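Local coordinates for mannitol dehydrogenase (Pseudomonas fluorescens, PDB 1LJ8), which binds NAD and probably catalyses the reversible oxidation of mannitol to fructose, as a mannitol 2-dehydrogenase of the long-chain dehydrogenase group, at residues T25-A30 / D57-G62; D324-A329 / G480-L485; T400-L405 / K486-K491. One frame throughout, in Å; residues are numbered along the deposited sequence.

Contact 1. Residues T25-A30 / D57-G62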
loop_
_atom_site.group_PDB
_atom_site.type_symbol
_atom_site.label_atom_id
_atom_site.label_comp_id
_atom_site.label_asym_id
_atom_site.label_seq_id
_atom_site.Cartn_x
_atom_site.Cartn_y
_atom_site.Cartn_z
ATOM N N THR A 25 -23.599 -15.654 4.971
ATOM C CA THR A 25 -22.575 -15.330 3.955
ATOM C C THR A 25 -21.675 -16.532 3.786
ATOM O O THR A 25 -21.594 -17.360 4.693
ATOM C CB THR A 25 -21.758 -14.095 4.357
ATOM O OG1 THR A 25 -21.168 -14.284 5.648
ATOM C CG2 THR A 25 -22.659 -12.857 4.417
ATOM N N ARG A 26 -21.055 -16.674 2.610
ATOM C CA ARG A 26 -20.137 -17.781 2.313
ATOM C C ARG A 26 -18.935 -17.151 1.606
ATOM O O ARG A 26 -19.088 -16.157 0.902
ATOM C CB ARG A 26 -20.785 -18.832 1.409
ATOM C CG ARG A 26 -22.023 -19.499 2.095
ATOM C CD ARG A 26 -21.574 -20.352 3.270
ATOM N NE ARG A 26 -22.679 -21.080 3.899
ATOM C CZ ARG A 26 -23.376 -20.632 4.943
ATOM N NH1 ARG A 26 -23.093 -19.451 5.488
ATOM N NH2 ARG A 26 -24.362 -21.373 5.452
ATOM N N GLN A 27 -17.775 -17.766 1.773
ATOM C CA GLN A 27 -16.525 -17.184 1.258
ATOM C C GLN A 27 -16.250 -17.371 -0.208
ATOM O O GLN A 27 -16.506 -18.438 -0.773
ATOM C CB GLN A 27 -15.339 -17.747 2.044
ATOM C CG GLN A 27 -15.360 -17.336 3.528
ATOM C CD GLN A 27 -14.412 -18.146 4.359
ATOM O OE1 GLN A 27 -13.755 -19.062 3.853
ATOM N NE2 GLN A 27 -14.336 -17.835 5.635
ATOM N N GLY A 28 -15.711 -16.311 -0.819
ATOM C CA GLY A 28 -15.337 -16.379 -2.220
ATOM C C GLY A 28 -13.999 -15.719 -2.485
ATOM O O GLY A 28 -13.425 -15.869 -3.582
ATOM N N ILE A 29 -13.513 -14.952 -1.507
ATOM C CA ILE A 29 -12.222 -14.275 -1.653
ATOM C C ILE A 29 -11.305 -14.653 -0.502
ATOM O O ILE A 29 -11.768 -14.700 0.651
ATOM C CB ILE A 29 -12.432 -12.732 -1.597
ATOM C CG1 ILE A 29 -13.333 -12.294 -2.767
ATOM C CG2 ILE A 29 -11.076 -11.976 -1.556
ATOM C CD1 ILE A 29 -13.900 -10.840 -2.559
ATOM N N ALA A 30 -10.035 -14.952 -0.814
ATOM C CA ALA A 30 -9.028 -15.164 0.228
ATOM C C ALA A 30 -8.097 -13.940 0.087
ATOM O O ALA A 30 -7.485 -13.716 -0.986
ATOM C CB ALA A 30 -8.232 -16.454 0.020
ATOM N N ASP A 57 -22.152 -14.533 -1.313
ATOM C CA ASP A 57 -21.255 -15.655 -1.491
ATOM C C ASP A 57 -19.824 -15.191 -1.782
ATOM O O ASP A 57 -18.955 -15.990 -2.204
ATOM C CB ASP A 57 -21.762 -16.575 -2.606
ATOM C CG ASP A 57 -21.851 -15.892 -3.944
ATOM O OD1 ASP A 57 -22.359 -14.740 -4.025
ATOM O OD2 ASP A 57 -21.434 -16.539 -4.928
ATOM N N TRP A 58 -19.578 -13.911 -1.509
ATOM C CA TRP A 58 -18.243 -13.333 -1.733
ATOM C C TRP A 58 -17.592 -12.827 -0.438
ATOM O O TRP A 58 -16.860 -11.830 -0.420
ATOM C CB TRP A 58 -18.322 -12.205 -2.770
ATOM C CG TRP A 58 -18.531 -12.773 -4.169
ATOM C CD1 TRP A 58 -19.701 -12.774 -4.901
ATOM C CD2 TRP A 58 -17.541 -13.361 -5.001
ATOM N NE1 TRP A 58 -19.474 -13.333 -6.156
ATOM C CE2 TRP A 58 -18.157 -13.690 -6.239
ATOM C CE3 TRP A 58 -16.177 -13.640 -4.831
ATOM C CZ2 TRP A 58 -17.445 -14.288 -7.318
ATOM C CZ3 TRP A 58 -15.464 -14.238 -5.903
ATOM C CH2 TRP A 58 -16.111 -14.553 -7.139
ATOM N N SER A 59 -17.883 -13.530 0.655
ATOM C CA SER A 59 -17.253 -13.191 1.929
ATOM C C SER A 59 -15.748 -13.379 1.813
ATOM O O SER A 59 -15.256 -14.153 0.999
ATOM C CB SER A 59 -17.765 -14.121 3.044
ATOM O OG SER A 59 -17.255 -13.706 4.320
ATOM N N ILE A 60 -15.010 -12.669 2.661
ATOM C CA ILE A 60 -13.557 -12.727 2.645
ATOM C C ILE A 60 -12.970 -13.571 3.778
ATOM O O ILE A 60 -13.382 -13.455 4.944
ATOM C CB ILE A 60 -13.004 -11.294 2.798
ATOM C CG1 ILE A 60 -13.415 -10.460 1.577
ATOM C CG2 ILE A 60 -11.449 -11.293 2.976
ATOM C CD1 ILE A 60 -13.471 -8.897 1.945
ATOM N N CYS A 61 -12.026 -14.442 3.426
ATOM C CA CYS A 61 -11.274 -15.199 4.433
ATOM C C CYS A 61 -9.899 -14.512 4.454
ATOM O O CYS A 61 -9.145 -14.540 3.450
ATOM C CB CYS A 61 -11.096 -16.685 4.029
ATOM S SG CYS A 61 -10.209 -17.582 5.380
ATOM N N GLY A 62 -9.574 -13.841 5.561
ATOM C CA GLY A 62 -8.254 -13.209 5.656
ATOM C C GLY A 62 -7.156 -14.275 5.722
ATOM O O GLY A 62 -7.440 -15.432 6.101
HETATM O O HOH W 1 -19.113 -12.205 5.534
#

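Contact 2. Residues D324-A329 / G480-L485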
loop_
_atom_site.group_PDB
_atom_site.type_symbol
_atom_site.label_atom_id
_atom_site.label_comp_id
_atom_site.label_asym_id
_atom_site.label_seq_id
_atom_site.Cartn_x
_atom_site.Cartn_y
_atom_site.Cartn_z
ATOM N N ASP A 324 1.884 23.990 6.587
ATOM C CA ASP A 324 3.150 24.716 6.381
ATOM C C ASP A 324 3.172 25.142 4.904
ATOM O O ASP A 324 3.342 24.310 3.989
ATOM C CB ASP A 324 4.348 23.803 6.700
ATOM C CG ASP A 324 5.672 24.567 6.685
ATOM O OD1 ASP A 324 5.830 25.445 5.815
ATOM O OD2 ASP A 324 6.547 24.289 7.531
ATOM N N PRO A 325 3.016 26.451 4.631
ATOM C CA PRO A 325 3.009 26.836 3.226
ATOM C C PRO A 325 4.233 26.491 2.407
ATOM O O PRO A 325 4.125 26.392 1.193
ATOM C CB PRO A 325 2.744 28.367 3.264
ATOM C CG PRO A 325 2.120 28.598 4.624
ATOM C CD PRO A 325 2.837 27.619 5.517
ATOM N N LEU A 326 5.390 26.313 3.037
ATOM C CA LEU A 326 6.569 25.961 2.254
ATOM C C LEU A 326 6.428 24.526 1.776
ATOM O O LEU A 326 6.864 24.206 0.681
ATOM C CB LEU A 326 7.828 26.069 3.084
ATOM C CG LEU A 326 8.393 27.437 3.467
ATOM C CD1 LEU A 326 9.583 27.224 4.389
ATOM C CD2 LEU A 326 8.817 28.173 2.196
ATOM N N PHE A 327 5.827 23.659 2.602
ATOM C CA PHE A 327 5.633 22.258 2.172
ATOM C C PHE A 327 4.601 22.183 1.039
ATOM O O PHE A 327 4.767 21.394 0.073
ATOM C CB PHE A 327 5.186 21.373 3.356
ATOM C CG PHE A 327 6.313 20.930 4.248
ATOM C CD1 PHE A 327 6.988 21.845 5.050
ATOM C CD2 PHE A 327 6.706 19.573 4.294
ATOM C CE1 PHE A 327 8.017 21.444 5.886
ATOM C CE2 PHE A 327 7.742 19.160 5.128
ATOM C CZ PHE A 327 8.400 20.087 5.931
ATOM N N VAL A 328 3.514 22.957 1.154
ATOM C CA VAL A 328 2.495 22.966 0.106
ATOM C C VAL A 328 3.101 23.440 -1.197
ATOM O O VAL A 328 2.868 22.851 -2.249
ATOM C CB VAL A 328 1.293 23.915 0.488
ATOM C CG1 VAL A 328 0.253 23.925 -0.599
ATOM C CG2 VAL A 328 0.654 23.454 1.818
ATOM N N ALA A 329 3.888 24.523 -1.141
ATOM C CA ALA A 329 4.518 25.056 -2.372
ATOM C C ALA A 329 5.489 24.042 -2.985
ATOM O O ALA A 329 5.570 23.870 -4.221
ATOM C CB ALA A 329 5.236 26.369 -2.064
ATOM N N GLY A 480 18.947 23.234 8.050
ATOM C CA GLY A 480 17.600 22.818 8.395
ATOM C C GLY A 480 16.625 22.733 7.216
ATOM O O GLY A 480 16.818 23.301 6.137
ATOM N N VAL A 481 15.536 22.007 7.437
ATOM C CA VAL A 481 14.499 21.822 6.423
ATOM C C VAL A 481 13.899 23.153 5.927
ATOM O O VAL A 481 13.805 23.386 4.719
ATOM C CB VAL A 481 13.336 20.956 7.019
ATOM C CG1 VAL A 481 12.125 20.916 6.067
ATOM C CG2 VAL A 481 13.850 19.552 7.346
ATOM N N THR A 482 13.502 24.024 6.860
ATOM C CA THR A 482 12.838 25.255 6.469
ATOM C C THR A 482 13.687 26.146 5.565
ATOM O O THR A 482 13.241 26.591 4.519
ATOM C CB THR A 482 12.380 26.044 7.708
ATOM O OG1 THR A 482 11.392 25.249 8.399
ATOM C CG2 THR A 482 11.737 27.406 7.297
ATOM N N THR A 483 14.915 26.389 5.973
ATOM C CA THR A 483 15.785 27.241 5.159
ATOM C C THR A 483 16.093 26.564 3.823
ATOM O O THR A 483 16.129 27.203 2.783
ATOM C CB THR A 483 17.062 27.550 5.954
ATOM O OG1 THR A 483 16.724 28.472 7.011
ATOM C CG2 THR A 483 18.130 28.165 5.060
ATOM N N THR A 484 16.289 25.251 3.834
ATOM C CA THR A 484 16.565 24.548 2.575
ATOM C C THR A 484 15.391 24.712 1.594
ATOM O O THR A 484 15.591 24.942 0.403
ATOM C CB THR A 484 16.829 23.073 2.866
ATOM O OG1 THR A 484 18.012 22.975 3.671
ATOM C CG2 THR A 484 17.007 22.270 1.589
ATOM N N LEU A 485 14.154 24.556 2.083
ATOM C CA LEU A 485 12.990 24.704 1.221
ATOM C C LEU A 485 12.891 26.134 0.728
ATOM O O LEU A 485 12.571 26.352 -0.420
ATOM C CB LEU A 485 11.666 24.332 1.937
ATOM C CG LEU A 485 11.465 22.806 2.074
ATOM C CD1 LEU A 485 10.195 22.525 2.891
ATOM C CD2 LEU A 485 11.363 22.151 0.700
HETATM O O HOH W 2 8.749 25.629 7.902
#

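Contact 3. Residues T400-L405 / K486-K491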
loop_
_atom_site.group_PDB
_atom_site.type_symbol
_atom_site.label_atom_id
_atom_site.label_comp_id
_atom_site.label_asym_id
_atom_site.label_seq_id
_atom_site.Cartn_x
_atom_site.Cartn_y
_atom_site.Cartn_z
ATOM N N THR A 400 16.859 18.248 -11.430
ATOM C CA THR A 400 16.547 17.143 -10.491
ATOM C C THR A 400 16.502 17.566 -9.030
ATOM O O THR A 400 16.198 16.740 -8.162
ATOM C CB THR A 400 17.587 15.990 -10.575
ATOM O OG1 THR A 400 18.882 16.460 -10.165
ATOM C CG2 THR A 400 17.663 15.431 -12.017
ATOM N N GLU A 401 16.794 18.830 -8.762
ATOM C CA GLU A 401 16.909 19.287 -7.384
ATOM C C GLU A 401 15.754 18.993 -6.442
ATOM O O GLU A 401 15.991 18.573 -5.301
ATOM C CB GLU A 401 17.194 20.785 -7.339
ATOM C CG GLU A 401 18.011 21.150 -6.129
ATOM C CD GLU A 401 19.470 21.342 -6.521
ATOM O OE1 GLU A 401 19.860 20.912 -7.645
ATOM O OE2 GLU A 401 20.212 21.904 -5.713
ATOM N N ARG A 402 14.518 19.245 -6.880
ATOM C CA ARG A 402 13.396 18.964 -5.985
ATOM C C ARG A 402 13.286 17.481 -5.698
ATOM O O ARG A 402 12.955 17.100 -4.567
ATOM C CB ARG A 402 12.076 19.432 -6.568
ATOM C CG ARG A 402 11.919 21.000 -6.704
ATOM C CD ARG A 402 10.644 21.307 -7.492
ATOM N NE ARG A 402 10.847 21.005 -8.913
ATOM C CZ ARG A 402 11.427 21.827 -9.790
ATOM N NH1 ARG A 402 11.862 23.046 -9.438
ATOM N NH2 ARG A 402 11.651 21.406 -11.022
ATOM N N ALA A 403 13.530 16.640 -6.706
ATOM C CA ALA A 403 13.413 15.184 -6.480
ATOM C C ALA A 403 14.595 14.674 -5.670
ATOM O O ALA A 403 14.468 13.752 -4.845
ATOM C CB ALA A 403 13.326 14.445 -7.831
ATOM N N ALA A 404 15.763 15.279 -5.904
ATOM C CA ALA A 404 16.959 14.893 -5.145
ATOM C C ALA A 404 16.759 15.203 -3.675
ATOM O O ALA A 404 17.266 14.479 -2.824
ATOM C CB ALA A 404 18.258 15.658 -5.686
ATOM N N LEU A 405 16.026 16.263 -3.373
ATOM C CA LEU A 405 15.800 16.639 -1.967
ATOM C C LEU A 405 15.023 15.536 -1.250
ATOM O O LEU A 405 15.252 15.317 -0.064
ATOM C CB LEU A 405 15.038 17.998 -1.867
ATOM C CG LEU A 405 14.719 18.463 -0.428
ATOM C CD1 LEU A 405 16.066 18.703 0.339
ATOM C CD2 LEU A 405 13.878 19.765 -0.460
ATOM N N LYS A 486 13.100 27.108 1.611
ATOM C CA LYS A 486 13.042 28.492 1.134
ATOM C C LYS A 486 14.024 28.707 0.001
ATOM O O LYS A 486 13.671 29.274 -1.031
ATOM C CB LYS A 486 13.369 29.480 2.260
ATOM C CG LYS A 486 12.293 29.570 3.310
ATOM C CD LYS A 486 12.773 30.377 4.507
ATOM C CE LYS A 486 11.624 30.800 5.390
ATOM N NZ LYS A 486 12.130 31.495 6.641
ATOM N N HIS A 487 15.261 28.250 0.160
ATOM C CA HIS A 487 16.224 28.480 -0.935
ATOM C C HIS A 487 15.784 27.788 -2.223
ATOM O O HIS A 487 15.836 28.366 -3.320
ATOM C CB HIS A 487 17.626 27.994 -0.525
ATOM C CG HIS A 487 18.262 28.829 0.557
ATOM N ND1 HIS A 487 19.395 28.438 1.240
ATOM C CD2 HIS A 487 17.923 30.038 1.060
ATOM C CE1 HIS A 487 19.727 29.369 2.117
ATOM N NE2 HIS A 487 18.850 30.351 2.028
ATOM N N LEU A 488 15.323 26.545 -2.094
ATOM C CA LEU A 488 14.927 25.775 -3.251
ATOM C C LEU A 488 13.773 26.376 -4.028
ATOM O O LEU A 488 13.785 26.379 -5.274
ATOM C CB LEU A 488 14.582 24.331 -2.817
ATOM C CG LEU A 488 14.004 23.405 -3.908
ATOM C CD1 LEU A 488 15.081 23.144 -4.941
ATOM C CD2 LEU A 488 13.525 22.082 -3.301
ATOM N N LEU A 489 12.790 26.887 -3.299
ATOM C CA LEU A 489 11.594 27.434 -3.909
ATOM C C LEU A 489 11.853 28.701 -4.708
ATOM O O LEU A 489 10.955 29.200 -5.393
ATOM C CB LEU A 489 10.498 27.630 -2.843
ATOM C CG LEU A 489 9.985 26.231 -2.406
ATOM C CD1 LEU A 489 9.145 26.328 -1.134
ATOM C CD2 LEU A 489 9.198 25.569 -3.541
ATOM N N LYS A 490 13.086 29.187 -4.642
ATOM C CA LYS A 490 13.485 30.385 -5.392
ATOM C C LYS A 490 14.294 30.066 -6.663
ATOM O O LYS A 490 14.579 30.962 -7.450
ATOM C CB LYS A 490 14.243 31.326 -4.472
ATOM C CG LYS A 490 13.389 31.831 -3.324
ATOM C CD LYS A 490 12.335 32.771 -3.837
ATOM C CE LYS A 490 11.675 33.542 -2.719
ATOM N NZ LYS A 490 10.775 34.647 -3.225
ATOM N N LYS A 491 14.646 28.796 -6.883
ATOM C CA LYS A 491 15.366 28.406 -8.108
ATOM C C LYS A 491 14.380 28.564 -9.274
ATOM O O LYS A 491 13.174 28.411 -9.090
ATOM C CB LYS A 491 15.810 26.937 -8.053
ATOM C CG LYS A 491 17.230 26.695 -7.531
ATOM C CD LYS A 491 17.740 25.342 -8.054
ATOM C CE LYS A 491 19.250 25.196 -7.935
ATOM N NZ LYS A 491 19.710 23.960 -8.649
#

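Contact 1. Residues T25-A30 / D57-G62
Strands 27-30 and 59-62 run parallel, their directions 42° apart, and slip by one residue at a beta bulge: Gln27 pairs with Ser59, but Ile29 pairs with Ile60. Ser59 O takes up the slip by accepting two bonds, from Gly28 N at 2.9 Å and from Ile29 N at 3.2 Å. Ser59 N to Arg26 O and Cys61 N to Ile29 O complete the pairing.

Gly28 suits the bulge, since a beta carbon there would fall about 2.7 Å from Trp58 CE3. The indole edge is met near its plane by Ile29 CG1, 3.8 Å from Trp58 CE3. Ile29 and Ile60 lie side by side, Ile29 CB 4.0 Å from Ile60 CG1. On the face that carries Cys61 and Ala30, the amide of Gln27 reaches Cys61, its CD 3.6 Å from Cys61 CB, while Lys118 and Ser103 hold the amide's O and N ends. With OG anti to its backbone N (chi1 -174°), Ser59 shares a water with Thr25: the water lies 2.7 Å from Ser59 OG and donates to Thr25 OG1.

These neighbouring strands are joined by the first beta-alpha-beta crossover of the Rossmann domain, with Ile60 about 12 Å from the bound NAD, side chain to ligand. Ser59 OG is also bonded to Ser103 OG and Thr25 OG1 to Leu22 O, so both hydroxyls have partners besides the shared water, whereas Trp58 O is buried without one.

Contact 2. Residues D324-A329 / G480-L485
Phe327 presents one ring face to Leu485, whose CD1 lies 4.1 Å from the ring centroid and 22° off the ring normal, a CH-pi contact displaced toward the rim. Val481 CG1 reaches the same ring obliquely, 3.8 Å from Phe327 CZ. Chi1 of -81° sets the phenyl group beside its own backbone N and carries the ring to these two aliphatic side chains. An alanine here is likely to leave Leu485 CD1 and Val481 CG1 facing a gap and to deprive Tyr315 of its edge-to-face ring partner.

Leu326 makes the neighbouring contact, crossing Thr482 at about a right angle with its CD1 3.6 Å from Thr482 CG2. The two segments belong to helices 325-339 and 463-488 of the helical C-terminal part of the enzyme; their local axes approach to 10.3 Å, with 50° between their directions, so side chains bridge most of the gap, although Leu326 CD1 also nears the backbone Thr482 O. Leu306 and Leu309 of helix 289-313 also pack on Phe327.

The polar side of the contact starts from Asp324, the N-cap of helix 325-339. Asp324 OD1 accepts from Leu326 N at 2.9 Å, on the anti side of the carboxylate. The other oxygen, OD2, receives a bond from a water 2.6 Å away and is also joined to Tyr315 OH. That water lies 2.7 Å from Thr482 OG1, which has a further partner in Lys313 NZ.

Contact 3. Residues T400-L405 / K486-K491
Leu488 enters between three side chains of the helix starting at Glu401, and its two methyl groups divide the work. CD1 rests on the aliphatic part of Glu401, 3.7 Å from Glu401 CG. CD2 is turned to Arg402 and, one turn further on, Leu405, meeting Leu405 CD2 at 3.7 Å and Arg402 CG at 3.9 Å. With CG anti to the backbone N (chi1 174°), the leucine extends from its helix and brings both methyls across to the helix opposite.

Glu401 plays two parts: CB and CG give apolar surface, the carboxylate a charge. The chain bends at chi2 (101°), and the side chains of Glu401 and Lys491 cross at about a right angle, bringing Lys491 NZ to 3.2 Å from Glu401 OE1, a salt bridge whose hydrogen bond is weak; OE1 also pairs with Arg471 and the lysine with Glu399, which would probably spread the charge over a small network.

The contact joins helix 401-413 to the end of helix 463-488 in the helical C-terminal part of the enzyme. From Leu488 to Lys491 the chain forms a type I beta turn, closed by Lys491 N to Leu488 O at 3.0 Å, and this reversal lets one short segment supply both the leucine and the lysine.

Arg402 meets Leu488 chiefly through CG. Its chain bends at chi3 (-74°), and its NE forms a salt bridge with Asp338 of helix 325-339. Tyr330 of that same helix packs on both Leu405 and Leu488.

How the contacts relate
Contact 1 comes first along the chain, inside the parallel part of the seven-stranded Rossmann sheet, and is closed before the others open. Contacts 2 and 3 lie in the helical C-terminal part, on the opposite side of the chain's centre, with centres about 47 and 49 Å from that of contact 1. Those two are about 10 Å apart between centres and share helix 463-488, which meets helix 325-339 in one and helix 401-413 in the other; their segments alternate along the chain. They touch directly, Leu485 CD2 being 3.7 Å from Leu405 CD2. The last long helix thus ties together two earlier helices, about 35 Å, nearest atoms, from contact 1 and away from the NAD-binding residues.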